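Local coordinates for protein chitinase (Paenibacillus sp. FPU-7, PDB 5GZT) that probably cuts chitin and chitodextrins at random internal N-acetyl-beta-D-glucosaminide (1->4)-beta-linkages, through two glycosyl hydrolase family 18 domains in one chain, at residues A431-L436 with L453-G458; D809-N814 with A857-S862; V1111-Y1116 with K1123-I1128. All blocks are in the same frame, centred on the assembly; numbering follows the deposited sequence.

Overall arrangement
The three contacts follow one another along the chain without overlap, contact 1 in the first family 18 barrel and contacts 2 and 3 in the second. The two barrels are well separated: the centre of contact 1 is 70 Å from that of contact 2 and 62 Å from that of contact 3, on opposite sides of the chain's centre. Contacts 2 and 3 have centres 27 Å apart, and their nearest atoms stay about 9 Å apart. Contacts 1 and 3 each pack an outer helix on a barrel strand, sampling the helix-strand layers of two different barrels, whereas contact 2 joins the short helix 810-813, after hairpin 790-799/802-805, to the loop after strand 848-854.

Contact 1 (A431-L436 with L453-G458); sequences ALLKLL and LAIAAG
Leu433, within the helical turn closed by the 2.9 Å hydrogen bond from Leu435 N to Ala431 O, meets Leu453; that bond is the shortest polar one within the two segments, and between helix 431-436 and strand 453-457 themselves the contact is wholly one of van der Waals packing. Leu453, with the most surface covered by the helix, carries much of it. Its CD2 methyl touches both backbone and side chain of Leu433, lying 3.7 Å from Leu433 O and 4.2 Å from Leu433 CD2. The CG of Leu453 stands anti to its own backbone nitrogen (chi1 -176°), which carries the fork toward the helix: CD1 touches Leu436 CB at 4.1 Å, while CD2 lies between Leu433 and that same CB. Leu433 CD2 also meets the branch methyl of Ile455, CG2, at 3.9 Å, the two side chains lying roughly at right angles. Ile455 has its CG1 wedged between its backbone nitrogen and carbonyl (chi1 68°), so that the shorter branch, CG2, is the one offered to the helix.

Leucine suits the helix because its long, forked side chain spans the gap between axes 9.9 Å apart; beta-branched isoleucine suits an extended strand. The alternation of the strand is clear: Leu453 and Ile455 turn to the helix, whereas the small Ala454 points away from it and touches Asp405, Tyr478 and Asn480. Lys434, directed away from the strand, pairs with Glu438. Segment 431-436 runs roughly antiparallel to 453-457 (151°), and its helix also rests, through Leu433 and Leu436, on Leu406 of strand 403-407, the helix-on-strand layer that surrounds the TIM barrel of family 18 hydrolases.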
ATOM      1  N   ALA B 431      -5.805   3.252 -25.282  1.00 39.39           N
ATOM      2  CA  ALA B 431      -5.212   4.497 -25.856  1.00 39.25           C
ATOM      3  C   ALA B 431      -5.030   5.576 -24.791  1.00 39.42           C
ATOM      4  O   ALA B 431      -3.971   6.211 -24.684  1.00 36.52           O
ATOM      5  CB  ALA B 431      -6.120   4.994 -26.978  1.00 38.15           C
ATOM      6  N   LEU B 432      -6.058   5.745 -23.950  1.00 37.45           N
ATOM      7  CA  LEU B 432      -5.951   6.722 -22.868  1.00 37.47           C
ATOM      8  C   LEU B 432      -4.780   6.427 -21.957  1.00 35.95           C
ATOM      9  O   LEU B 432      -4.003   7.314 -21.566  1.00 34.63           O
ATOM     10  CB  LEU B 432      -7.301   6.808 -22.099  1.00 40.44           C
ATOM     11  CG  LEU B 432      -7.373   7.595 -20.807  1.00 42.94           C
ATOM     12  CD1 LEU B 432      -6.829   9.023 -20.917  1.00 48.80           C
ATOM     13  CD2 LEU B 432      -8.842   7.589 -20.389  1.00 45.63           C
ATOM     14  N   LEU B 433      -4.640   5.149 -21.607  1.00 42.52           N
ATOM     15  CA  LEU B 433      -3.535   4.742 -20.718  1.00 39.61           C
ATOM     16  C   LEU B 433      -2.185   4.956 -21.379  1.00 31.79           C
ATOM     17  O   LEU B 433      -1.214   5.428 -20.755  1.00 32.63           O
ATOM     18  CB  LEU B 433      -3.731   3.276 -20.281  1.00 36.06           C
ATOM     19  CG  LEU B 433      -4.878   3.064 -19.269  1.00 35.48           C
ATOM     20  CD1 LEU B 433      -5.138   1.583 -19.103  1.00 34.56           C
ATOM     21  CD2 LEU B 433      -4.592   3.711 -17.934  1.00 34.82           C
ATOM     22  N   LYS B 434      -2.112   4.547 -22.631  1.00 37.46           N
ATOM     23  CA  LYS B 434      -0.896   4.821 -23.450  1.00 39.86           C
ATOM     24  C   LYS B 434      -0.475   6.290 -23.393  1.00 36.44           C
ATOM     25  O   LYS B 434       0.681   6.669 -23.027  1.00 36.18           O
ATOM     26  CB  LYS B 434      -1.227   4.412 -24.877  1.00 45.97           C
ATOM     27  CG  LYS B 434      -0.089   4.553 -25.872  1.00 52.12           C
ATOM     28  CD  LYS B 434      -0.533   3.932 -27.195  1.00 59.18           C
ATOM     29  CE  LYS B 434       0.596   3.886 -28.217  1.00 63.03           C
ATOM     30  NZ  LYS B 434       1.099   5.251 -28.490  1.00 61.97           N
ATOM     31  N   LEU B 435      -1.448   7.145 -23.710  1.00 38.74           N
ATOM     32  CA  LEU B 435      -1.195   8.562 -23.698  1.00 37.21           C
ATOM     33  C   LEU B 435      -0.632   9.042 -22.387  1.00 44.56           C
ATOM     34  O   LEU B 435       0.381   9.746 -22.348  1.00 46.36           O
ATOM     35  CB  LEU B 435      -2.451   9.331 -24.065  1.00 42.89           C
ATOM     36  CG  LEU B 435      -2.310  10.857 -24.202  1.00 44.22           C
ATOM     37  CD1 LEU B 435      -1.168  11.291 -25.140  1.00 48.97           C
ATOM     38  CD2 LEU B 435      -3.653  11.386 -24.676  1.00 47.71           C
ATOM     39  N   LEU B 436      -1.248   8.625 -21.284  1.00 43.67           N
ATOM     40  CA  LEU B 436      -0.868   9.153 -19.964  1.00 39.43           C
ATOM     41  C   LEU B 436       0.527   8.731 -19.619  1.00 32.05           C
ATOM     42  O   LEU B 436       1.335   9.467 -18.962  1.00 33.61           O
ATOM     43  CB  LEU B 436      -1.854   8.604 -18.879  1.00 43.61           C
ATOM     44  CG  LEU B 436      -3.243   9.233 -18.848  1.00 40.77           C
ATOM     45  CD1 LEU B 436      -4.230   8.276 -18.199  1.00 45.64           C
ATOM     46  CD2 LEU B 436      -3.161  10.548 -18.118  1.00 35.00           C
ATOM     47  N   LEU B 453       1.672   5.072 -12.885  1.00 30.06           N
ATOM     48  CA  LEU B 453       0.362   5.007 -13.487  1.00 30.80           C
ATOM     49  C   LEU B 453      -0.258   3.660 -13.125  1.00 31.75           C
ATOM     50  O   LEU B 453       0.376   2.598 -13.287  1.00 36.75           O
ATOM     51  CB  LEU B 453       0.433   5.104 -14.991  1.00 30.19           C
ATOM     52  CG  LEU B 453      -0.907   5.136 -15.687  1.00 32.09           C
ATOM     53  CD1 LEU B 453      -1.686   6.423 -15.391  1.00 37.08           C
ATOM     54  CD2 LEU B 453      -0.705   4.984 -17.165  1.00 36.55           C
ATOM     55  N   ALA B 454      -1.505   3.689 -12.646  1.00 34.90           N
ATOM     56  CA  ALA B 454      -2.172   2.485 -12.115  1.00 30.62           C
ATOM     57  C   ALA B 454      -3.635   2.583 -12.360  1.00 32.04           C
ATOM     58  O   ALA B 454      -4.145   3.666 -12.670  1.00 29.31           O
ATOM     59  CB  ALA B 454      -1.857   2.301 -10.611  1.00 31.60           C
ATOM     60  N   ILE B 455      -4.315   1.450 -12.305  1.00 28.71           N
ATOM     61  CA  ILE B 455      -5.746   1.429 -12.327  1.00 30.26           C
ATOM     62  C   ILE B 455      -6.310   0.593 -11.186  1.00 32.33           C
ATOM     63  O   ILE B 455      -5.597  -0.259 -10.629  1.00 31.40           O
ATOM     64  CB  ILE B 455      -6.316   0.875 -13.650  1.00 30.79           C
ATOM     65  CG1 ILE B 455      -6.023  -0.622 -13.840  1.00 30.61           C
ATOM     66  CG2 ILE B 455      -5.784   1.732 -14.799  1.00 32.50           C
ATOM     67  CD1 ILE B 455      -6.745  -1.229 -15.025  1.00 29.31           C
ATOM     68  N   ALA B 456      -7.581   0.834 -10.880  1.00 28.63           N
ATOM     69  CA  ALA B 456      -8.440  -0.138 -10.171  1.00 28.80           C
ATOM     70  C   ALA B 456      -9.294  -0.889 -11.154  1.00 25.61           C
ATOM     71  O   ALA B 456      -9.934  -0.300 -12.032  1.00 28.44           O
ATOM     72  CB  ALA B 456      -9.319   0.535  -9.111  1.00 26.50           C
ATOM     73  N   ALA B 457      -9.331  -2.212 -10.993  1.00 26.57           N
ATOM     74  CA  ALA B 457     -10.010  -3.103 -11.919  1.00 28.02           C
ATOM     75  C   ALA B 457     -11.073  -3.982 -11.251  1.00 31.31           C
ATOM     76  O   ALA B 457     -10.907  -4.395 -10.107  1.00 28.11           O
ATOM     77  CB  ALA B 457      -8.966  -4.000 -12.527  1.00 30.85           C
ATOM     78  N   GLY B 458     -12.075  -4.338 -12.028  1.00 29.13           N
ATOM     79  CA  GLY B 458     -13.132  -5.185 -11.620  1.00 29.82           C
ATOM     80  C   GLY B 458     -12.662  -6.591 -11.472  1.00 32.40           C
ATOM     81  O   GLY B 458     -11.746  -7.067 -12.189  1.00 30.53           O
TER

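Contact 2 (D809-N814 with A857-S862); sequences DINWVN and AAEGFS. With FMT (formic acid), chain I.
Direct touching is slight: Asn811 CB lies 4.1 Å from Glu859 OE1, the side chains crossing at about a right angle, and Asn811 ND2 lies 4.3 Å from Ala857 CB. No direct hydrogen bond crosses; three waters bridge the segments. One accepts from Asn811 ND2 and donates to Asp809 OD2 and to Ala857 O, at 3.0 Å from the latter. A second accepts from Glu859 N and makes a weak bond to Asp809 OD2. A third donates to Asp809 OD1 at 2.6 Å and to Glu859 OE1, and may ease the repulsion between Asp809 OD1 and Glu859 OE1, 5.2 Å apart.

A weak capping bond and a salt bridge hold the aspartate. Asp809 is the N-cap of helix 810-813, where OD1 accepts from Trp812 N, while OD2 pairs with Arg797. Gly860, N-cap of the next helix, has a positive phi at which a CB would press on Glu859 O; its N-H donates to O1 of a formic acid at 2.9 Å (154°), probably from the crystallisation liquor, which is also bonded to Asp863 N. Here the loop after the 790-799/802-805 hairpin and the loop after strand 848-854 are joined at the C-terminal end of the TIM-barrel strands.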
ATOM      1  N   ASP B 809      23.757  18.609  51.022  1.00 20.81           N
ATOM      2  CA  ASP B 809      24.141  18.610  49.597  1.00 22.22           C
ATOM      3  C   ASP B 809      24.418  20.085  49.212  1.00 23.86           C
ATOM      4  O   ASP B 809      23.503  20.864  49.116  1.00 23.10           O
ATOM      5  CB  ASP B 809      22.968  18.066  48.786  1.00 20.85           C
ATOM      6  CG  ASP B 809      23.185  18.066  47.326  1.00 24.48           C
ATOM      7  OD1 ASP B 809      24.189  18.636  46.801  1.00 27.96           O
ATOM      8  OD2 ASP B 809      22.353  17.431  46.639  1.00 25.54           O
ATOM      9  N   ILE B 810      25.679  20.458  49.056  1.00 26.54           N
ATOM     10  CA  ILE B 810      26.060  21.854  48.847  1.00 26.14           C
ATOM     11  C   ILE B 810      25.760  22.210  47.423  1.00 26.90           C
ATOM     12  O   ILE B 810      25.391  23.333  47.137  1.00 30.82           O
ATOM     13  CB  ILE B 810      27.528  22.071  49.253  1.00 29.08           C
ATOM     14  CG1 ILE B 810      27.715  21.639  50.683  1.00 32.33           C
ATOM     15  CG2 ILE B 810      27.956  23.534  49.104  1.00 34.21           C
ATOM     16  CD1 ILE B 810      26.834  22.315  51.725  1.00 31.89           C
ATOM     17  N   ASN B 811      25.811  21.266  46.497  1.00 24.54           N
ATOM     18  CA  ASN B 811      25.325  21.570  45.163  1.00 28.12           C
ATOM     19  C   ASN B 811      23.870  22.130  45.190  1.00 30.82           C
ATOM     20  O   ASN B 811      23.521  23.104  44.476  1.00 28.42           O
ATOM     21  CB  ASN B 811      25.452  20.338  44.259  1.00 32.76           C
ATOM     22  CG  ASN B 811      25.025  20.596  42.794  1.00 36.81           C
ATOM     23  OD1 ASN B 811      25.599  21.428  42.107  1.00 40.92           O
ATOM     24  ND2 ASN B 811      24.051  19.841  42.312  1.00 42.18           N
ATOM     25  N   TRP B 812      23.016  21.527  46.017  1.00 27.03           N
ATOM     26  CA  TRP B 812      21.648  21.908  46.068  1.00 27.49           C
ATOM     27  C   TRP B 812      21.516  23.202  46.887  1.00 29.97           C
ATOM     28  O   TRP B 812      20.720  24.076  46.486  1.00 31.13           O
ATOM     29  CB  TRP B 812      20.791  20.796  46.683  1.00 27.67           C
ATOM     30  CG  TRP B 812      19.370  21.156  46.916  1.00 23.63           C
ATOM     31  CD1 TRP B 812      18.349  21.068  45.992  1.00 26.75           C
ATOM     32  CD2 TRP B 812      18.761  21.576  48.136  1.00 22.20           C
ATOM     33  NE1 TRP B 812      17.166  21.402  46.585  1.00 25.39           N
ATOM     34  CE2 TRP B 812      17.385  21.703  47.896  1.00 20.50           C
ATOM     35  CE3 TRP B 812      19.233  21.781  49.421  1.00 21.77           C
ATOM     36  CZ2 TRP B 812      16.504  22.128  48.847  1.00 23.46           C
ATOM     37  CZ3 TRP B 812      18.342  22.171  50.390  1.00 24.73           C
ATOM     38  CH2 TRP B 812      17.003  22.356  50.108  1.00 22.70           C
ATOM     39  N   VAL B 813      22.219  23.282  48.037  1.00 27.38           N
ATOM     40  CA  VAL B 813      22.094  24.422  48.931  1.00 31.48           C
ATOM     41  C   VAL B 813      22.435  25.708  48.155  1.00 33.87           C
ATOM     42  O   VAL B 813      21.695  26.688  48.226  1.00 34.70           O
ATOM     43  CB  VAL B 813      23.019  24.291  50.142  1.00 32.55           C
ATOM     44  CG1 VAL B 813      23.212  25.623  50.857  1.00 34.56           C
ATOM     45  CG2 VAL B 813      22.482  23.247  51.142  1.00 33.90           C
ATOM     46  N   ASN B 814      23.521  25.652  47.382  1.00 34.14           N
ATOM     47  CA  ASN B 814      23.994  26.776  46.571  1.00 37.14           C
ATOM     48  C   ASN B 814      23.558  26.784  45.139  1.00 39.77           C
ATOM     49  O   ASN B 814      24.169  27.496  44.342  1.00 38.84           O
ATOM     50  CB  ASN B 814      25.534  26.861  46.618  1.00 33.18           C
ATOM     51  CG  ASN B 814      26.024  27.215  47.978  1.00 35.09           C
ATOM     52  OD1 ASN B 814      25.234  27.594  48.856  1.00 34.80           O
ATOM     53  ND2 ASN B 814      27.302  27.040  48.194  1.00 33.66           N
ATOM     54  N   ALA B 857      19.446  15.708  40.001  1.00 23.88           N
ATOM     55  CA  ALA B 857      20.856  16.154  40.250  1.00 26.00           C
ATOM     56  C   ALA B 857      21.476  15.573  41.481  1.00 27.05           C
ATOM     57  O   ALA B 857      22.507  16.043  41.876  1.00 25.75           O
ATOM     58  CB  ALA B 857      20.969  17.695  40.292  1.00 29.59           C
ATOM     59  N   ALA B 858      20.882  14.539  42.098  1.00 24.57           N
ATOM     60  CA  ALA B 858      21.390  14.054  43.368  1.00 22.92           C
ATOM     61  C   ALA B 858      22.512  13.106  43.014  1.00 21.44           C
ATOM     62  O   ALA B 858      22.356  12.132  42.210  1.00 19.42           O
ATOM     63  CB  ALA B 858      20.333  13.360  44.166  1.00 22.13           C
ATOM     64  N   GLU B 859      23.660  13.385  43.617  1.00 21.94           N
ATOM     65  CA  GLU B 859      24.923  12.611  43.365  1.00 23.08           C
ATOM     66  C   GLU B 859      25.137  11.445  44.283  1.00 20.51           C
ATOM     67  O   GLU B 859      24.475  11.305  45.289  1.00 22.54           O
ATOM     68  CB  GLU B 859      26.132  13.583  43.408  1.00 30.99           C
ATOM     69  CG  GLU B 859      25.864  14.754  42.418  1.00 40.68           C
ATOM     70  CD  GLU B 859      27.024  15.717  42.100  1.00 52.65           C
ATOM     71  OE1 GLU B 859      26.936  16.829  42.767  1.00 54.00           O
ATOM     72  OE2 GLU B 859      27.907  15.382  41.149  1.00 40.98           O
ATOM     73  N   GLY B 860      26.081  10.595  43.933  1.00 20.76           N
ATOM     74  CA  GLY B 860      26.515   9.525  44.803  1.00 22.24           C
ATOM     75  C   GLY B 860      26.127   8.112  44.457  1.00 20.41           C
ATOM     76  O   GLY B 860      26.780   7.180  44.924  1.00 19.95           O
ATOM     77  N   PHE B 861      25.116   7.926  43.590  1.00 19.41           N
ATOM     78  CA  PHE B 861      24.683   6.563  43.329  1.00 18.37           C
ATOM     79  C   PHE B 861      25.682   5.718  42.556  1.00 17.49           C
ATOM     80  O   PHE B 861      25.845   4.544  42.852  1.00 16.87           O
ATOM     81  CB  PHE B 861      23.326   6.529  42.615  1.00 17.38           C
ATOM     82  CG  PHE B 861      22.146   6.728  43.520  1.00 14.89           C
ATOM     83  CD1 PHE B 861      21.706   5.663  44.372  1.00 15.82           C
ATOM     84  CD2 PHE B 861      21.385   7.829  43.409  1.00 14.51           C
ATOM     85  CE1 PHE B 861      20.600   5.801  45.199  1.00 16.31           C
ATOM     86  CE2 PHE B 861      20.258   7.985  44.256  1.00 15.59           C
ATOM     87  CZ  PHE B 861      19.840   6.963  45.106  1.00 15.90           C
ATOM     88  N   SER B 862      26.267   6.263  41.505  1.00 18.32           N
ATOM     89  CA  SER B 862      27.145   5.493  40.634  1.00 18.56           C
ATOM     90  C   SER B 862      28.368   4.960  41.421  1.00 19.15           C
ATOM     91  O   SER B 862      28.683   3.767  41.408  1.00 17.41           O
ATOM     92  CB  SER B 862      27.628   6.318  39.431  1.00 18.58           C
ATOM     93  OG  SER B 862      28.355   5.476  38.519  1.00 20.39           O
TER
HETATM   94  C   FMT I4007      28.776  10.050  42.220  1.00 37.60           C
HETATM   95  O1  FMT I4007      28.032  11.009  41.815  1.00 39.86           O
HETATM   96  O2  FMT I4007      28.514   8.703  42.066  1.00 25.66           O
HETATM   97  O   HOH W   1      22.555  18.133  44.035  1.00 27.36           O
HETATM   98  O   HOH W   2      23.766  15.501  45.781  1.00 32.89           O
HETATM   99  O   HOH W   3      26.469  17.851  45.856  1.00 40.46           O

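Contact 3 (V1111-Y1116 with K1123-I1128); sequences VMFWDY and KLLGAI
Leu1125 spreads its two methyls between two aromatic rings, and both approaches are oblique. CD1 meets Phe1113 CE1 at 3.9 Å, while CD2 presses against the phenol of Tyr1116, 3.7 Å from CE2 and only 3.2 Å from OH, a tight fit. A chi1 of 168° swings the fork of Leu1125 opposite its N, out toward the rings. One helical turn on, Ile1128 repeats the pattern with its two branches: CD1 reaches Phe1113 CD1 at 4.0 Å, and CG2 lies 3.9 Å from Val1111 CG1.

The flat ring of Phe1113 therefore offers neighbouring carbons to both Ile1128 and Leu1125, and it also stacks with Phe1021; its in-plane edge meets Tyr1116 CA. Tyr1116 suits a buried place where its ring packs on Leu1125 while its hydroxyl accepts from Asp784 N. The cis peptide before Asp1115, at the end of the strand, is a familiar feature of family 18 barrels.

Strand 1110-1114 runs between the parallel strands 765-771 and 1015-1020, and helix 1123-1133 covers it almost antiparallel (171° between segment axes), resting also on Leu766 and on Leu1096 of helix 1093-1106.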
ATOM      1  N   VAL B1111      -1.517   4.791  42.489  1.00 13.04           N
ATOM      2  CA  VAL B1111      -1.238   6.033  41.886  1.00 13.23           C
ATOM      3  C   VAL B1111      -0.327   6.814  42.837  1.00 14.35           C
ATOM      4  O   VAL B1111      -0.525   6.736  44.028  1.00 14.38           O
ATOM      5  CB  VAL B1111      -2.556   6.887  41.719  1.00 15.59           C
ATOM      6  CG1 VAL B1111      -2.232   8.206  41.062  1.00 17.47           C
ATOM      7  CG2 VAL B1111      -3.610   6.075  40.904  1.00 17.88           C
ATOM      8  N   MET B1112       0.539   7.656  42.249  1.00 14.12           N
ATOM      9  CA  MET B1112       1.416   8.502  42.901  1.00 17.72           C
ATOM     10  C   MET B1112       1.310   9.879  42.295  1.00 18.72           C
ATOM     11  O   MET B1112       0.984  10.024  41.080  1.00 17.92           O
ATOM     12  CB  MET B1112       2.778   7.923  42.547  1.00 23.12           C
ATOM     13  CG  MET B1112       3.945   8.760  42.617  1.00 26.92           C
ATOM     14  SD  MET B1112       4.486   9.875  41.360  1.00 21.76           S
ATOM     15  CE  MET B1112       5.396   9.029  40.106  1.00 24.47           C
ATOM     16  N   PHE B1113       1.653  10.922  43.046  1.00 17.77           N
ATOM     17  CA  PHE B1113       1.781  12.207  42.395  1.00 18.77           C
ATOM     18  C   PHE B1113       2.923  13.031  42.976  1.00 19.19           C
ATOM     19  O   PHE B1113       3.272  12.830  44.126  1.00 16.36           O
ATOM     20  CB  PHE B1113       0.464  13.009  42.498  1.00 16.84           C
ATOM     21  CG  PHE B1113       0.045  13.249  43.912  1.00 16.96           C
ATOM     22  CD1 PHE B1113      -0.727  12.349  44.586  1.00 17.62           C
ATOM     23  CD2 PHE B1113       0.466  14.370  44.587  1.00 18.91           C
ATOM     24  CE1 PHE B1113      -1.049  12.547  45.917  1.00 19.77           C
ATOM     25  CE2 PHE B1113       0.137  14.563  45.927  1.00 16.39           C
ATOM     26  CZ  PHE B1113      -0.611  13.679  46.585  1.00 18.20           C
ATOM     27  N   TRP B1114       3.430  13.936  42.143  1.00 16.63           N
ATOM     28  CA  TRP B1114       4.395  14.947  42.500  1.00 19.34           C
ATOM     29  C   TRP B1114       3.746  16.333  42.295  1.00 21.14           C
ATOM     30  O   TRP B1114       3.386  16.623  41.142  1.00 22.55           O
ATOM     31  CB  TRP B1114       5.618  14.817  41.616  1.00 19.70           C
ATOM     32  CG  TRP B1114       6.661  15.848  41.893  1.00 21.55           C
ATOM     33  CD1 TRP B1114       6.595  17.204  41.557  1.00 25.65           C
ATOM     34  CD2 TRP B1114       7.886  15.692  42.641  1.00 24.00           C
ATOM     35  NE1 TRP B1114       7.690  17.872  42.065  1.00 27.95           N
ATOM     36  CE2 TRP B1114       8.516  16.972  42.688  1.00 24.50           C
ATOM     37  CE3 TRP B1114       8.543  14.591  43.216  1.00 26.04           C
ATOM     38  CZ2 TRP B1114       9.718  17.173  43.284  1.00 24.52           C
ATOM     39  CZ3 TRP B1114       9.760  14.800  43.874  1.00 24.75           C
ATOM     40  CH2 TRP B1114      10.340  16.065  43.878  1.00 29.11           C
ATOM     41  N   ASP B1115       3.619  17.195  43.307  1.00 20.26           N
ATOM     42  CA  ASP B1115       3.862  16.942  44.708  1.00 22.11           C
ATOM     43  C   ASP B1115       2.798  17.626  45.503  1.00 23.03           C
ATOM     44  O   ASP B1115       1.976  18.396  44.935  1.00 25.04           O
ATOM     45  CB  ASP B1115       5.286  17.222  45.200  1.00 21.73           C
ATOM     46  CG  ASP B1115       5.585  18.708  45.544  1.00 26.45           C
ATOM     47  OD1 ASP B1115       4.672  19.504  45.909  1.00 23.77           O
ATOM     48  OD2 ASP B1115       6.809  19.011  45.462  1.00 23.34           O
ATOM     49  N   TYR B1116       2.751  17.279  46.778  1.00 22.51           N
ATOM     50  CA  TYR B1116       1.657  17.677  47.646  1.00 25.13           C
ATOM     51  C   TYR B1116       1.504  19.228  47.724  1.00 27.44           C
ATOM     52  O   TYR B1116       0.399  19.709  47.886  1.00 29.76           O
ATOM     53  CB  TYR B1116       1.838  17.149  49.049  1.00 22.66           C
ATOM     54  CG  TYR B1116       0.511  16.929  49.740  1.00 25.78           C
ATOM     55  CD1 TYR B1116      -0.202  17.986  50.359  1.00 27.62           C
ATOM     56  CD2 TYR B1116      -0.075  15.696  49.714  1.00 25.68           C
ATOM     57  CE1 TYR B1116      -1.461  17.761  50.970  1.00 28.56           C
ATOM     58  CE2 TYR B1116      -1.292  15.477  50.286  1.00 25.81           C
ATOM     59  CZ  TYR B1116      -2.010  16.508  50.889  1.00 29.52           C
ATOM     60  OH  TYR B1116      -3.206  16.159  51.460  1.00 31.69           O
ATOM     61  N   LYS B1123      -8.026  19.577  45.524  1.00 28.34           N
ATOM     62  CA  LYS B1123      -8.873  19.034  44.485  1.00 33.59           C
ATOM     63  C   LYS B1123      -8.182  17.972  43.617  1.00 26.16           C
ATOM     64  O   LYS B1123      -8.858  17.037  43.229  1.00 22.41           O
ATOM     65  CB  LYS B1123      -9.401  20.130  43.549  1.00 38.84           C
ATOM     66  CG  LYS B1123     -10.376  21.107  44.228  1.00 46.74           C
ATOM     67  CD  LYS B1123     -10.942  22.127  43.234  1.00 50.88           C
ATOM     68  CE  LYS B1123     -11.959  23.020  43.941  1.00 59.90           C
ATOM     69  NZ  LYS B1123     -12.935  23.535  42.945  1.00 70.47           N
ATOM     70  N   LEU B1124      -6.909  18.174  43.270  1.00 24.42           N
ATOM     71  CA  LEU B1124      -6.157  17.166  42.481  1.00 26.62           C
ATOM     72  C   LEU B1124      -6.130  15.827  43.232  1.00 23.30           C
ATOM     73  O   LEU B1124      -6.563  14.745  42.690  1.00 25.80           O
ATOM     74  CB  LEU B1124      -4.790  17.699  42.028  1.00 26.77           C
ATOM     75  CG  LEU B1124      -4.870  18.902  41.071  1.00 28.51           C
ATOM     76  CD1 LEU B1124      -3.542  19.212  40.379  1.00 28.05           C
ATOM     77  CD2 LEU B1124      -5.936  18.745  39.967  1.00 29.30           C
ATOM     78  N   LEU B1125      -5.805  15.892  44.508  1.00 24.11           N
ATOM     79  CA  LEU B1125      -5.767  14.698  45.369  1.00 23.92           C
ATOM     80  C   LEU B1125      -7.156  14.132  45.519  1.00 26.36           C
ATOM     81  O   LEU B1125      -7.347  12.910  45.398  1.00 24.96           O
ATOM     82  CB  LEU B1125      -5.150  15.010  46.713  1.00 22.01           C
ATOM     83  CG  LEU B1125      -5.279  13.992  47.815  1.00 23.21           C
ATOM     84  CD1 LEU B1125      -4.632  12.681  47.431  1.00 21.92           C
ATOM     85  CD2 LEU B1125      -4.656  14.522  49.088  1.00 25.84           C
ATOM     86  N   GLY B1126      -8.149  14.998  45.694  1.00 23.64           N
ATOM     87  CA  GLY B1126      -9.521  14.516  45.889  1.00 22.27           C
ATOM     88  C   GLY B1126     -10.031  13.752  44.653  1.00 20.67           C
ATOM     89  O   GLY B1126     -10.724  12.794  44.775  1.00 24.74           O
ATOM     90  N   ALA B1127      -9.608  14.156  43.479  1.00 20.22           N
ATOM     91  CA  ALA B1127      -9.957  13.491  42.262  1.00 25.32           C
ATOM     92  C   ALA B1127      -9.402  12.051  42.182  1.00 23.68           C
ATOM     93  O   ALA B1127     -10.109  11.106  41.803  1.00 22.36           O
ATOM     94  CB  ALA B1127      -9.485  14.299  41.070  1.00 23.63           C
ATOM     95  N   ILE B1128      -8.161  11.897  42.605  1.00 23.45           N
ATOM     96  CA  ILE B1128      -7.534  10.583  42.647  1.00 19.70           C
ATOM     97  C   ILE B1128      -8.259   9.743  43.638  1.00 18.10           C
ATOM     98  O   ILE B1128      -8.695   8.643  43.344  1.00 20.82           O
ATOM     99  CB  ILE B1128      -6.025  10.680  42.994  1.00 19.79           C
ATOM    100  CG1 ILE B1128      -5.300  11.482  41.892  1.00 21.02           C
ATOM    101  CG2 ILE B1128      -5.425   9.244  43.069  1.00 18.13           C
ATOM    102  CD1 ILE B1128      -3.910  11.892  42.290  1.00 24.50           C
TER